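Long-range contacts in Zn-dependent hydrolase of metallo-beta-lactamase superfamily TM0207 (Thermotoga maritima, PDB 1VJN), which is probably a zinc-dependent hydrolase of the metallo-beta-lactamase superfamily, its natural substrate and precise reaction remaining unassigned: residues V144-T149 with M172-K177; D51-S56 with G70-I75. All blocks are in the same frame, centred on the assembly; numbering follows the deposited sequence.

Contact 1: residues V144-T149 with M172-K177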
loop_
_atom_site.group_PDB
_atom_site.type_symbol
_atom_site.label_atom_id
_atom_site.label_comp_id
_atom_site.label_asym_id
_atom_site.label_seq_id
_atom_site.Cartn_x
_atom_site.Cartn_y
_atom_site.Cartn_z
ATOM N N VAL A 144 2.429 4.051 1.429
ATOM C CA VAL A 144 2.364 5.432 0.888
ATOM C C VAL A 144 3.602 5.727 0.005
ATOM O O VAL A 144 4.710 5.454 0.410
ATOM C CB VAL A 144 2.187 6.489 2.061
ATOM C CG1 VAL A 144 3.366 6.498 2.965
ATOM C CG2 VAL A 144 2.010 7.906 1.539
ATOM N N PRO A 145 3.402 6.225 -1.226
ATOM C CA PRO A 145 4.490 6.602 -2.084
ATOM C C PRO A 145 5.124 7.902 -1.597
ATOM O O PRO A 145 4.412 8.743 -1.082
ATOM C CB PRO A 145 3.802 6.819 -3.450
ATOM C CG PRO A 145 2.436 7.211 -3.130
ATOM C CD PRO A 145 2.111 6.489 -1.875
ATOM N N VAL A 146 6.446 8.033 -1.718
ATOM C CA VAL A 146 7.162 9.197 -1.243
ATOM C C VAL A 146 8.271 9.730 -2.169
ATOM O O VAL A 146 9.050 10.587 -1.754
ATOM C CB VAL A 146 7.832 8.892 0.138
ATOM C CG1 VAL A 146 6.779 8.472 1.174
ATOM C CG2 VAL A 146 8.965 7.825 0.022
ATOM N N GLY A 147 8.366 9.231 -3.399
ATOM C CA GLY A 147 9.459 9.638 -4.293
ATOM C C GLY A 147 9.360 11.006 -4.957
ATOM O O GLY A 147 10.359 11.462 -5.516
ATOM N N GLY A 148 8.169 11.618 -5.002
ATOM C CA GLY A 148 8.041 13.064 -5.335
ATOM C C GLY A 148 7.769 13.675 -6.721
ATOM O O GLY A 148 7.354 14.862 -6.823
ATOM N N THR A 149 7.992 12.943 -7.786
ATOM C CA THR A 149 7.775 13.537 -9.137
ATOM C C THR A 149 6.574 12.859 -9.803
ATOM O O THR A 149 5.632 13.507 -10.242
ATOM C CB THR A 149 9.047 13.284 -9.941
ATOM O OG1 THR A 149 10.078 14.099 -9.398
ATOM C CG2 THR A 149 8.962 13.736 -11.391
HETATM N N MSE A 172 6.848 3.731 0.026
HETATM C CA MSE A 172 7.251 2.980 -1.155
HETATM C C MSE A 172 7.523 3.997 -2.231
HETATM O O MSE A 172 7.360 5.190 -1.985
HETATM C CB MSE A 172 6.168 1.998 -1.595
HETATM C CG MSE A 172 4.820 2.650 -1.788
HETATM SE SE MSE A 172 3.318 1.355 -2.126
HETATM C CE MSE A 172 1.914 2.726 -2.359
ATOM N N HIS A 173 7.966 3.517 -3.395
ATOM C CA HIS A 173 8.107 4.353 -4.601
ATOM C C HIS A 173 9.199 5.413 -4.364
ATOM O O HIS A 173 8.952 6.590 -4.578
ATOM C CB HIS A 173 6.799 5.111 -4.970
ATOM C CG HIS A 173 5.755 4.290 -5.654
ATOM N ND1 HIS A 173 4.522 4.026 -5.080
ATOM C CD2 HIS A 173 5.720 3.733 -6.885
ATOM C CE1 HIS A 173 3.789 3.315 -5.916
ATOM N NE2 HIS A 173 4.498 3.110 -7.013
ATOM N N TYR A 174 10.374 4.996 -3.887
ATOM C CA TYR A 174 11.493 5.889 -3.634
ATOM C C TYR A 174 12.731 5.368 -4.369
ATOM O O TYR A 174 12.636 4.321 -5.005
ATOM C CB TYR A 174 11.742 6.015 -2.113
ATOM C CG TYR A 174 11.747 4.734 -1.343
ATOM C CD1 TYR A 174 12.865 3.959 -1.308
ATOM C CD2 TYR A 174 10.645 4.338 -0.575
ATOM C CE1 TYR A 174 12.900 2.793 -0.607
ATOM C CE2 TYR A 174 10.690 3.193 0.181
ATOM C CZ TYR A 174 11.830 2.413 0.145
ATOM O OH TYR A 174 11.927 1.234 0.840
ATOM N N LYS A 175 13.856 6.108 -4.283
ATOM C CA LYS A 175 15.105 5.773 -4.929
ATOM C C LYS A 175 15.614 4.423 -4.469
ATOM O O LYS A 175 15.725 4.190 -3.253
ATOM C CB LYS A 175 16.193 6.820 -4.643
ATOM C CG LYS A 175 17.309 6.787 -5.614
ATOM C CD LYS A 175 18.444 7.824 -5.279
ATOM C CE LYS A 175 17.988 9.282 -5.412
ATOM N NZ LYS A 175 17.525 9.664 -6.799
ATOM N N THR A 176 15.892 3.570 -5.463
ATOM C CA THR A 176 16.561 2.270 -5.296
ATOM C C THR A 176 17.784 2.252 -6.176
ATOM O O THR A 176 18.034 3.210 -6.896
ATOM C CB THR A 176 15.594 1.083 -5.683
ATOM O OG1 THR A 176 15.224 1.150 -7.071
ATOM C CG2 THR A 176 14.270 1.185 -4.961
ATOM N N LYS A 177 18.539 1.152 -6.146
ATOM C CA LYS A 177 19.824 1.079 -6.855
ATOM C C LYS A 177 19.650 1.229 -8.367
ATOM O O LYS A 177 20.414 1.919 -9.032
ATOM C CB LYS A 177 20.554 -0.243 -6.566
ATOM C CG LYS A 177 22.040 -0.136 -6.918
ATOM C CD LYS A 177 22.778 -1.458 -6.891
ATOM C CE LYS A 177 24.233 -1.259 -7.287
ATOM N NZ LYS A 177 24.934 -2.560 -7.421
#

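Contact 2: residues D51-S56 with G70-I75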
loop_
_atom_site.group_PDB
_atom_site.type_symbol
_atom_site.label_atom_id
_atom_site.label_comp_id
_atom_site.label_asym_id
_atom_site.label_seq_id
_atom_site.Cartn_x
_atom_site.Cartn_y
_atom_site.Cartn_z
ATOM N N ASP A 51 -6.056 -15.065 -3.045
ATOM C CA ASP A 51 -7.526 -14.991 -3.117
ATOM C C ASP A 51 -8.015 -13.737 -3.856
ATOM O O ASP A 51 -9.051 -13.731 -4.526
ATOM C CB ASP A 51 -8.069 -14.959 -1.693
ATOM C CG ASP A 51 -7.628 -16.176 -0.899
ATOM O OD1 ASP A 51 -8.074 -17.269 -1.271
ATOM O OD2 ASP A 51 -6.808 -16.151 0.045
ATOM N N VAL A 52 -7.289 -12.667 -3.645
ATOM C CA VAL A 52 -7.565 -11.407 -4.292
ATOM C C VAL A 52 -6.282 -10.809 -4.866
ATOM O O VAL A 52 -5.180 -10.878 -4.262
ATOM C CB VAL A 52 -8.220 -10.391 -3.324
ATOM C CG1 VAL A 52 -8.576 -9.036 -4.071
ATOM C CG2 VAL A 52 -9.409 -11.010 -2.671
ATOM N N VAL A 53 -6.439 -10.215 -6.046
ATOM C CA VAL A 53 -5.418 -9.354 -6.599
ATOM C C VAL A 53 -6.039 -7.992 -6.843
ATOM O O VAL A 53 -7.071 -7.888 -7.522
ATOM C CB VAL A 53 -4.830 -9.914 -7.921
ATOM C CG1 VAL A 53 -3.900 -8.912 -8.566
ATOM C CG2 VAL A 53 -4.099 -11.211 -7.690
ATOM N N THR A 54 -5.429 -6.936 -6.307
ATOM C CA THR A 54 -5.857 -5.579 -6.704
ATOM C C THR A 54 -4.852 -4.837 -7.609
ATOM O O THR A 54 -3.648 -5.057 -7.519
ATOM C CB THR A 54 -6.080 -4.737 -5.477
ATOM O OG1 THR A 54 -4.851 -4.626 -4.757
ATOM C CG2 THR A 54 -7.126 -5.373 -4.494
ATOM N N GLU A 55 -5.364 -3.914 -8.438
ATOM C CA GLU A 55 -4.545 -3.144 -9.360
ATOM C C GLU A 55 -4.925 -1.692 -9.258
ATOM O O GLU A 55 -6.023 -1.331 -9.635
ATOM C CB GLU A 55 -4.807 -3.566 -10.827
ATOM C CG GLU A 55 -4.619 -5.041 -11.169
ATOM C CD GLU A 55 -3.185 -5.480 -11.374
ATOM O OE1 GLU A 55 -2.218 -4.667 -11.201
ATOM O OE2 GLU A 55 -3.050 -6.675 -11.733
ATOM N N SER A 56 -3.997 -0.869 -8.829
ATOM C CA SER A 56 -4.167 0.555 -8.748
ATOM C C SER A 56 -4.354 1.266 -10.089
ATOM O O SER A 56 -4.987 2.329 -10.129
ATOM C CB SER A 56 -3.001 1.153 -7.962
ATOM O OG SER A 56 -1.819 1.026 -8.679
ATOM N N GLY A 70 -3.310 -19.283 -7.541
ATOM C CA GLY A 70 -4.580 -19.314 -6.880
ATOM C C GLY A 70 -5.671 -18.915 -7.866
ATOM O O GLY A 70 -5.409 -18.468 -8.992
ATOM N N ASN A 71 -6.901 -19.054 -7.407
ATOM C CA ASN A 71 -8.091 -18.767 -8.194
ATOM C C ASN A 71 -8.640 -17.472 -7.649
ATOM O O ASN A 71 -9.616 -17.451 -6.914
ATOM C CB ASN A 71 -9.064 -19.908 -8.005
ATOM C CG ASN A 71 -8.515 -21.208 -8.522
ATOM O OD1 ASN A 71 -7.835 -21.215 -9.522
ATOM N ND2 ASN A 71 -8.818 -22.316 -7.855
ATOM N N PHE A 72 -8.003 -16.373 -8.008
ATOM C CA PHE A 72 -8.283 -15.108 -7.343
ATOM C C PHE A 72 -9.319 -14.253 -8.045
ATOM O O PHE A 72 -9.635 -14.448 -9.203
ATOM C CB PHE A 72 -6.993 -14.312 -7.134
ATOM C CG PHE A 72 -6.105 -14.268 -8.341
ATOM C CD1 PHE A 72 -6.357 -13.382 -9.372
ATOM C CD2 PHE A 72 -5.024 -15.110 -8.446
ATOM C CE1 PHE A 72 -5.528 -13.357 -10.498
ATOM C CE2 PHE A 72 -4.209 -15.101 -9.565
ATOM C CZ PHE A 72 -4.433 -14.209 -10.571
ATOM N N ARG A 73 -9.878 -13.331 -7.281
ATOM C CA ARG A 73 -10.697 -12.261 -7.781
ATOM C C ARG A 73 -9.771 -11.076 -8.082
ATOM O O ARG A 73 -9.011 -10.637 -7.217
ATOM C CB ARG A 73 -11.718 -11.864 -6.720
ATOM C CG ARG A 73 -12.488 -10.603 -6.988
ATOM C CD ARG A 73 -13.127 -10.585 -8.316
ATOM N NE ARG A 73 -14.520 -10.160 -8.201
ATOM C CZ ARG A 73 -14.981 -8.976 -8.549
ATOM N NH1 ARG A 73 -14.178 -8.042 -9.078
ATOM N NH2 ARG A 73 -16.271 -8.745 -8.415
ATOM N N VAL A 74 -9.804 -10.583 -9.321
ATOM C CA VAL A 74 -9.022 -9.406 -9.692
ATOM C C VAL A 74 -9.938 -8.214 -9.452
ATOM O O VAL A 74 -11.031 -8.229 -9.968
ATOM C CB VAL A 74 -8.675 -9.409 -11.170
ATOM C CG1 VAL A 74 -7.943 -8.066 -11.546
ATOM C CG2 VAL A 74 -7.824 -10.594 -11.486
ATOM N N ILE A 75 -9.492 -7.197 -8.716
ATOM C CA ILE A 75 -10.266 -5.970 -8.517
ATOM C C ILE A 75 -9.433 -4.813 -9.081
ATOM O O ILE A 75 -8.316 -4.576 -8.648
ATOM C CB ILE A 75 -10.601 -5.745 -7.048
ATOM C CG1 ILE A 75 -11.317 -6.931 -6.478
ATOM C CG2 ILE A 75 -11.504 -4.542 -6.842
ATOM C CD1 ILE A 75 -11.569 -6.828 -5.029
#

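Contact 1: residues V144-T149 with M172-K177
Pro-145 and Met-172 form a parallel beta bridge where strands 141-145 and 168-172 both run out, and their side chains lie side by side on one face of the sheet. Two backbone hydrogen bonds flank the bridge: Met-172 N to Val-144 O (2.8 Å) and Val-146 N to Met-172 O (3.0 Å). The CA-H of Pro-145 also points at Met-172 O. The selenomethionine at 172 leaves its backbone with CG between N and the carbonyl carbon (chi1 53°) and then runs extended, which brings CE to 3.8 Å from Pro-145 CD. In the alpha-beta/beta-alpha fold of this superfamily, the loops after such strands carry active-site residues, and His-173 probably corresponds to a metal ligand of relatives. Its backbone is left-handed (phi 66°, psi 50°), and its ring approaches Pro-145 obliquely, with ND1 at 3.3 Å from Pro-145 CB; buried here, ND1 has no polar partner in the model. Packing thins beyond this point. Val-146 CG2 lies 3.9 Å from Tyr-174 CD2, Gly-147 passes close to the backbone of Tyr-174, and the chains then diverge, with Thr-149 and Lys-175 to Lys-177 on the solvent side.

Contact 2: residues D51-S56 with G70-I75
Phe-72 and Val-53 meet through two torsions: CG of Phe-72 sits between its own N and carbonyl carbon (chi1 46°), which swings the ring across the neighbouring strand, while Val-53 holds CG2 anti to its carbonyl carbon, placing it against one face of that ring. The result is a CH-pi contact, with CG2 at 3.7 Å from the ring centroid, displaced toward the rim near CD1. Val-74 CG2 lies at the edge of the same ring, in its plane. On the other face of the sheet, Val-52 CG1 meets Ile-75 CD1 at 3.8 Å, the two side chains crossing obliquely. Between these layers strands 52-54 and 73-75 pair in parallel, their short segments running 19° apart in direction. Arg-73 N donates to Asp-51 O (2.9 Å), Val-53 N to Arg-73 O (2.9 Å), Ile-75 N to Val-53 O (2.8 Å) and Glu-55 N to Ile-75 O (3.0 Å). Arg-73 folds back, bringing NH1 to Val-74 O. This is the edge pair of one sheet of the metallo-beta-lactamase fold: strand 30-34 backs strand 52-54, which leads toward the probable metal-binding motif. Glu-55 OE2 bonds to His-65 ND1 and Asp-51 OD2 to Thr-31 N; the carboxylates are thus held from beyond the strand pair, whose own cohesion comes from backbone bonds and apolar packing.

Contact 1 and contact 2 belong to different sheets, the eight-stranded and the six-stranded halves of the alpha-beta/beta-alpha sandwich, and lie on opposite sides of the chain's centre, with their own centres about 24 Å apart. The C-terminal end of 51-56 and the start of 172-177 nevertheless come near each other without touching: Ser-56 OG is 6.7 Å from His-173 CE1. The sequence directly after Ser-56 carries the HxHxDH metal-binding motif of the superfamily, although part of it is not modelled, and His-173 NE2 lies close to Asp-123 OD1. This is consistent with the two loops that follow strands 52-54 and 168-172 flanking the metal site of the family.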